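Local coordinates for phosphate-binding protein PstS 2 (Streptococcus pneumoniae, PDB 4H1X), which probably captures phosphate outside the cell membrane and delivers it to the PstSACB ABC transporter for import, at residues A[117-131]-A[145-158]. Residues are numbered along the deposited sequence; the frame is centred on the assembly and turned at random. Where two conformers were deposited one is given.
Sequences LGQDFISFIHSKQGQ and ETTEYTSQHLSGKL
Tyr149 lies across helix 117-126 and donates its OH to Asp120 OD2 at 2.7 Å, on the syn lone pair of the carboxylate. With CG anti to the backbone N (chi1 -180°), the phenol runs inward from the extended loop, and its ring meets Phe124 in a T-shaped pair: the edge of Phe124 points at the face of Tyr149, centroids 5.2 Å apart and planes at 88°. Asp120 OD2 also bonds Tyr177 OH of helix 164-180, while Tyr149 OH has a further partner in Asn181 ND2. Two waters extend this network toward the loop. One donates to Asp120 OD2 and accepts from Gln152 N at 2.7 Å; the other gives a long bond to Asp120 OD1.

At the junction with helix 128-136, Ser127 is the N-cap: its OG accepts from Gly130 N at 3.0 Å and donates to Phe124 O. Its CB packs on Tyr149 CB, and the next amide, Lys128 N, donates 2.9 Å to Thr147 O, nearly in line with that carbonyl. Gln131 NE2 reaches Glu145 O from above the carbonyl plane.

The other end is apolar. Leu117 CD1 meets Leu154 CD1, and Leu117 CD2 lies over the backbone at Gly156, 3.6 Å from its C. Leu158 puts CD2 against Gly118 CA; its CD1 lies 3.6 Å from Phe121 CB. The short helix and strand segments cross almost at a right angle (-80°), within an alpha/beta lobe of this periplasmic-binding-protein-class fold.

Leucines thus seat the helix against Gly156 and Leu158 of the strand, whereas the loop is held by polar bonds together with the packing of Tyr149 on Phe124. Bonded at OD2 by two phenol hydroxyls and a water, the Asp120 carboxylate is probably stabilised as an anion despite its burial.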
loop_
_atom_site.group_PDB
_atom_site.type_symbol
_atom_site.label_atom_id
_atom_site.label_comp_id
_atom_site.label_asym_id
_atom_site.label_seq_id
_atom_site.Cartn_x
_atom_site.Cartn_y
_atom_site.Cartn_z
ATOM N N LEU A 117 -26.422 5.408 1.628
ATOM C CA LEU A 117 -25.837 4.392 0.756
ATOM C C LEU A 117 -24.316 4.242 1.060
ATOM O O LEU A 117 -23.840 3.105 1.198
ATOM C CB LEU A 117 -26.096 4.733 -0.726
ATOM C CG LEU A 117 -25.396 3.833 -1.773
ATOM C CD1 LEU A 117 -25.861 2.381 -1.649
ATOM C CD2 LEU A 117 -25.638 4.364 -3.172
ATOM N N GLY A 118 -23.587 5.365 1.154
ATOM C CA GLY A 118 -22.158 5.375 1.495
ATOM C C GLY A 118 -21.924 4.672 2.818
ATOM O O GLY A 118 -20.997 3.863 2.944
ATOM N N GLN A 119 -22.772 4.959 3.810
ATOM C CA GLN A 119 -22.708 4.310 5.138
ATOM C C GLN A 119 -22.971 2.792 5.033
ATOM O O GLN A 119 -22.302 2.006 5.709
ATOM C CB GLN A 119 -23.730 4.948 6.096
ATOM C CG GLN A 119 -23.345 6.391 6.484
ATOM C CD GLN A 119 -24.382 7.032 7.366
ATOM O OE1 GLN A 119 -24.985 8.074 7.026
ATOM N NE2 GLN A 119 -24.659 6.399 8.477
ATOM N N ASP A 120 -23.900 2.376 4.146
ATOM C CA ASP A 120 -24.173 0.942 3.958
ATOM C C ASP A 120 -22.939 0.256 3.329
ATOM O O ASP A 120 -22.583 -0.863 3.710
ATOM C CB ASP A 120 -25.417 0.728 3.095
ATOM C CG ASP A 120 -25.830 -0.732 3.039
ATOM O OD1 ASP A 120 -26.270 -1.263 4.082
ATOM O OD2 ASP A 120 -25.573 -1.378 2.005
ATOM N N PHE A 121 -22.291 0.940 2.377
ATOM C CA PHE A 121 -21.073 0.417 1.743
ATOM C C PHE A 121 -19.942 0.276 2.802
ATOM O O PHE A 121 -19.266 -0.760 2.827
ATOM C CB PHE A 121 -20.638 1.302 0.575
ATOM C CG PHE A 121 -19.429 0.801 -0.191
ATOM C CD1 PHE A 121 -19.325 -0.535 -0.570
ATOM C CD2 PHE A 121 -18.395 1.662 -0.525
ATOM C CE1 PHE A 121 -18.219 -0.986 -1.315
ATOM C CE2 PHE A 121 -17.293 1.208 -1.268
ATOM C CZ PHE A 121 -17.201 -0.117 -1.626
ATOM N N ILE A 122 -19.774 1.278 3.705
ATOM C CA ILE A 122 -18.786 1.244 4.803
ATOM C C ILE A 122 -19.083 0.037 5.703
ATOM O O ILE A 122 -18.167 -0.660 6.135
ATOM C CB ILE A 122 -18.783 2.586 5.622
ATOM C CG1 ILE A 122 -18.347 3.811 4.781
ATOM C CG2 ILE A 122 -17.997 2.490 6.942
ATOM C CD1 ILE A 122 -17.075 3.718 4.039
ATOM N N SER A 123 -20.390 -0.200 5.999
ATOM C CA SER A 123 -20.808 -1.332 6.846
ATOM C C SER A 123 -20.367 -2.644 6.189
ATOM O O SER A 123 -19.857 -3.542 6.860
ATOM C CB SER A 123 -22.314 -1.309 7.093
ATOM O OG SER A 123 -22.689 -0.139 7.807
ATOM N N PHE A 124 -20.527 -2.734 4.863
ATOM C CA PHE A 124 -20.096 -3.932 4.114
ATOM C C PHE A 124 -18.579 -4.101 4.240
ATOM O O PHE A 124 -18.105 -5.193 4.492
ATOM C CB PHE A 124 -20.479 -3.800 2.628
ATOM C CG PHE A 124 -19.959 -4.982 1.830
ATOM C CD1 PHE A 124 -20.610 -6.217 1.877
ATOM C CD2 PHE A 124 -18.752 -4.897 1.135
ATOM C CE1 PHE A 124 -20.119 -7.313 1.175
ATOM C CE2 PHE A 124 -18.230 -6.017 0.474
ATOM C CZ PHE A 124 -18.920 -7.216 0.498
ATOM N N ILE A 125 -17.821 -3.022 4.055
ATOM C CA ILE A 125 -16.358 -3.073 4.165
ATOM C C ILE A 125 -15.936 -3.544 5.578
ATOM O O ILE A 125 -14.974 -4.317 5.711
ATOM C CB ILE A 125 -15.746 -1.704 3.833
ATOM C CG1 ILE A 125 -15.934 -1.351 2.331
ATOM C CG2 ILE A 125 -14.236 -1.681 4.218
ATOM C CD1 ILE A 125 -15.549 0.164 1.969
ATOM N N HIS A 126 -16.670 -3.114 6.601
ATOM C CA HIS A 126 -16.397 -3.475 8.004
ATOM C C HIS A 126 -16.819 -4.902 8.343
ATOM O O HIS A 126 -16.321 -5.461 9.314
ATOM C CB HIS A 126 -17.102 -2.479 8.947
ATOM C CG HIS A 126 -16.392 -1.163 9.014
ATOM N ND1 HIS A 126 -17.022 -0.017 9.477
ATOM C CD2 HIS A 126 -15.128 -0.849 8.644
ATOM C CE1 HIS A 126 -16.102 0.936 9.436
ATOM N NE2 HIS A 126 -14.953 0.482 8.933
ATOM N N SER A 127 -17.706 -5.492 7.551
ATOM C CA SER A 127 -18.273 -6.818 7.838
ATOM C C SER A 127 -17.271 -7.962 7.702
ATOM O O SER A 127 -16.204 -7.787 7.104
ATOM C CB SER A 127 -19.443 -7.097 6.905
ATOM O OG SER A 127 -19.011 -7.374 5.584
ATOM N N LYS A 128 -17.676 -9.165 8.171
ATOM C CA LYS A 128 -16.872 -10.388 8.028
ATOM C C LYS A 128 -16.601 -10.633 6.528
ATOM O O LYS A 128 -15.470 -10.939 6.166
ATOM C CB LYS A 128 -17.606 -11.582 8.682
ATOM C CG LYS A 128 -16.743 -12.840 8.812
ATOM C CD LYS A 128 -17.448 -13.904 9.649
ATOM C CE LYS A 128 -16.504 -14.973 10.145
ATOM N NZ LYS A 128 -17.176 -15.885 11.114
ATOM N N GLN A 129 -17.609 -10.407 5.656
ATOM C CA GLN A 129 -17.471 -10.571 4.185
ATOM C C GLN A 129 -16.485 -9.563 3.590
ATOM O O GLN A 129 -15.677 -9.929 2.737
ATOM C CB GLN A 129 -18.818 -10.391 3.471
ATOM C CG GLN A 129 -19.924 -11.334 3.892
ATOM C CD GLN A 129 -21.223 -10.859 3.290
ATOM O OE1 GLN A 129 -22.205 -10.567 3.989
ATOM N NE2 GLN A 129 -21.237 -10.731 1.973
ATOM N N GLY A 130 -16.579 -8.301 4.023
ATOM C CA GLY A 130 -15.680 -7.241 3.577
ATOM C C GLY A 130 -14.241 -7.506 3.969
ATOM O O GLY A 130 -13.330 -7.373 3.143
ATOM N N GLN A 131 -14.036 -7.937 5.226
ATOM C CA GLN A 131 -12.710 -8.276 5.752
ATOM C C GLN A 131 -12.146 -9.457 4.976
ATOM O O GLN A 131 -10.939 -9.481 4.698
ATOM C CB GLN A 131 -12.768 -8.610 7.248
ATOM C CG GLN A 131 -13.075 -7.431 8.166
ATOM C CD GLN A 131 -12.971 -7.807 9.635
ATOM O OE1 GLN A 131 -12.699 -8.957 10.014
ATOM N NE2 GLN A 131 -13.199 -6.846 10.502
ATOM N N GLU A 145 -12.345 -6.806 15.504
ATOM C CA GLU A 145 -13.798 -6.872 15.707
ATOM C C GLU A 145 -14.525 -6.967 14.369
ATOM O O GLU A 145 -14.239 -6.194 13.451
ATOM C CB GLU A 145 -14.288 -5.658 16.503
ATOM C CG GLU A 145 -13.765 -5.633 17.933
ATOM C CD GLU A 145 -14.205 -4.454 18.780
ATOM O OE1 GLU A 145 -15.215 -3.808 18.428
ATOM O OE2 GLU A 145 -13.556 -4.197 19.819
ATOM N N THR A 146 -15.456 -7.922 14.258
ATOM C CA THR A 146 -16.172 -8.138 13.003
ATOM C C THR A 146 -17.706 -8.100 13.200
ATOM O O THR A 146 -18.227 -8.589 14.206
ATOM C CB THR A 146 -15.671 -9.442 12.350
ATOM O OG1 THR A 146 -16.243 -9.576 11.055
ATOM C CG2 THR A 146 -15.911 -10.705 13.211
ATOM N N THR A 147 -18.414 -7.504 12.227
ATOM C CA THR A 147 -19.878 -7.381 12.223
ATOM C C THR A 147 -20.477 -8.173 11.054
ATOM O O THR A 147 -19.752 -8.582 10.138
ATOM C CB THR A 147 -20.330 -5.902 12.183
ATOM O OG1 THR A 147 -20.054 -5.323 10.899
ATOM C CG2 THR A 147 -19.729 -5.063 13.317
ATOM N N GLU A 148 -21.794 -8.431 11.116
ATOM C CA GLU A 148 -22.490 -9.144 10.063
ATOM C C GLU A 148 -23.117 -8.114 9.127
ATOM O O GLU A 148 -23.514 -7.029 9.580
ATOM C CB GLU A 148 -23.554 -10.108 10.658
ATOM C CG GLU A 148 -24.236 -11.037 9.652
ATOM C CD GLU A 148 -23.353 -11.898 8.761
ATOM O OE1 GLU A 148 -22.342 -12.446 9.261
ATOM O OE2 GLU A 148 -23.695 -12.048 7.564
ATOM N N TYR A 149 -23.138 -8.428 7.828
ATOM C CA TYR A 149 -23.773 -7.611 6.786
ATOM C C TYR A 149 -24.926 -8.381 6.129
ATOM O O TYR A 149 -24.727 -9.512 5.679
ATOM C CB TYR A 149 -22.761 -7.186 5.684
ATOM C CG TYR A 149 -23.395 -6.335 4.598
ATOM C CD1 TYR A 149 -23.546 -4.960 4.759
ATOM C CD2 TYR A 149 -23.870 -6.910 3.421
ATOM C CE1 TYR A 149 -24.169 -4.177 3.785
ATOM C CE2 TYR A 149 -24.513 -6.145 2.449
ATOM C CZ TYR A 149 -24.657 -4.777 2.633
ATOM O OH TYR A 149 -25.282 -4.026 1.674
ATOM N N THR A 150 -26.087 -7.732 5.977
ATOM C CA THR A 150 -27.249 -8.247 5.237
ATOM C C THR A 150 -27.640 -7.168 4.216
ATOM O O THR A 150 -27.822 -6.000 4.591
ATOM C CB THR A 150 -28.404 -8.669 6.180
ATOM O OG1 THR A 150 -27.965 -9.784 6.965
ATOM C CG2 THR A 150 -29.688 -9.048 5.415
ATOM N N SER A 151 -27.762 -7.546 2.929
ATOM C CA SER A 151 -28.105 -6.559 1.889
ATOM C C SER A 151 -29.494 -5.930 2.080
ATOM O O SER A 151 -30.446 -6.617 2.462
ATOM C CB SER A 151 -28.025 -7.173 0.496
ATOM O OG SER A 151 -28.323 -6.191 -0.485
ATOM N N GLN A 152 -29.590 -4.618 1.805
ATOM C CA GLN A 152 -30.845 -3.842 1.867
ATOM C C GLN A 152 -31.380 -3.689 0.439
ATOM O O GLN A 152 -32.455 -3.109 0.232
ATOM C CB GLN A 152 -30.638 -2.451 2.533
ATOM C CG GLN A 152 -29.672 -2.441 3.732
ATOM C CD GLN A 152 -29.785 -1.232 4.637
ATOM O OE1 GLN A 152 -29.918 -0.085 4.195
ATOM N NE2 GLN A 152 -29.667 -1.458 5.941
ATOM N N HIS A 153 -30.602 -4.229 -0.549
ATOM C CA HIS A 153 -30.832 -4.186 -1.998
ATOM C C HIS A 153 -31.091 -2.734 -2.372
ATOM O O HIS A 153 -32.162 -2.375 -2.881
ATOM C CB HIS A 153 -31.959 -5.142 -2.424
ATOM C CG HIS A 153 -31.668 -6.562 -2.062
ATOM N ND1 HIS A 153 -30.848 -7.355 -2.853
ATOM C CD2 HIS A 153 -32.052 -7.273 -0.976
ATOM C CE1 HIS A 153 -30.779 -8.525 -2.236
ATOM N NE2 HIS A 153 -31.493 -8.525 -1.104
ATOM N N LEU A 154 -30.107 -1.879 -2.019
ATOM C CA LEU A 154 -30.206 -0.439 -2.215
ATOM C C LEU A 154 -30.013 -0.052 -3.646
ATOM O O LEU A 154 -29.671 -0.875 -4.498
ATOM C CB LEU A 154 -29.215 0.334 -1.338
ATOM C CG LEU A 154 -29.446 0.315 0.177
ATOM C CD1 LEU A 154 -28.365 1.098 0.888
ATOM C CD2 LEU A 154 -30.816 0.876 0.556
ATOM N N SER A 155 -30.293 1.215 -3.916
ATOM C CA SER A 155 -30.144 1.773 -5.232
ATOM C C SER A 155 -29.508 3.116 -5.080
ATOM O O SER A 155 -29.730 3.806 -4.086
ATOM C CB SER A 155 -31.489 1.873 -5.943
ATOM O OG SER A 155 -31.287 2.173 -7.313
ATOM N N GLY A 156 -28.744 3.495 -6.077
ATOM C CA GLY A 156 -28.084 4.780 -6.066
ATOM C C GLY A 156 -26.674 4.655 -6.577
ATOM O O GLY A 156 -26.251 3.575 -6.992
ATOM N N LYS A 157 -25.956 5.773 -6.542
ATOM C CA LYS A 157 -24.584 5.843 -7.032
ATOM C C LYS A 157 -23.647 6.311 -5.932
ATOM O O LYS A 157 -23.998 7.186 -5.136
ATOM C CB LYS A 157 -24.486 6.779 -8.256
ATOM C CG LYS A 157 -23.087 6.859 -8.898
ATOM C CD LYS A 157 -22.889 8.120 -9.732
ATOM C CE LYS A 157 -21.593 8.838 -9.410
ATOM N NZ LYS A 157 -21.766 9.850 -8.326
ATOM N N LEU A 158 -22.433 5.747 -5.927
ATOM C CA LEU A 158 -21.378 6.118 -5.015
ATOM C C LEU A 158 -20.177 6.536 -5.805
ATOM O O LEU A 158 -19.850 5.906 -6.831
ATOM C CB LEU A 158 -20.978 4.969 -4.087
ATOM C CG LEU A 158 -21.856 4.759 -2.884
ATOM C CD1 LEU A 158 -21.424 3.514 -2.145
ATOM C CD2 LEU A 158 -21.812 5.974 -1.958
HETATM O O HOH W 1 -27.399 -3.836 5.752
HETATM O O HOH W 2 -27.837 -2.759 0.888
#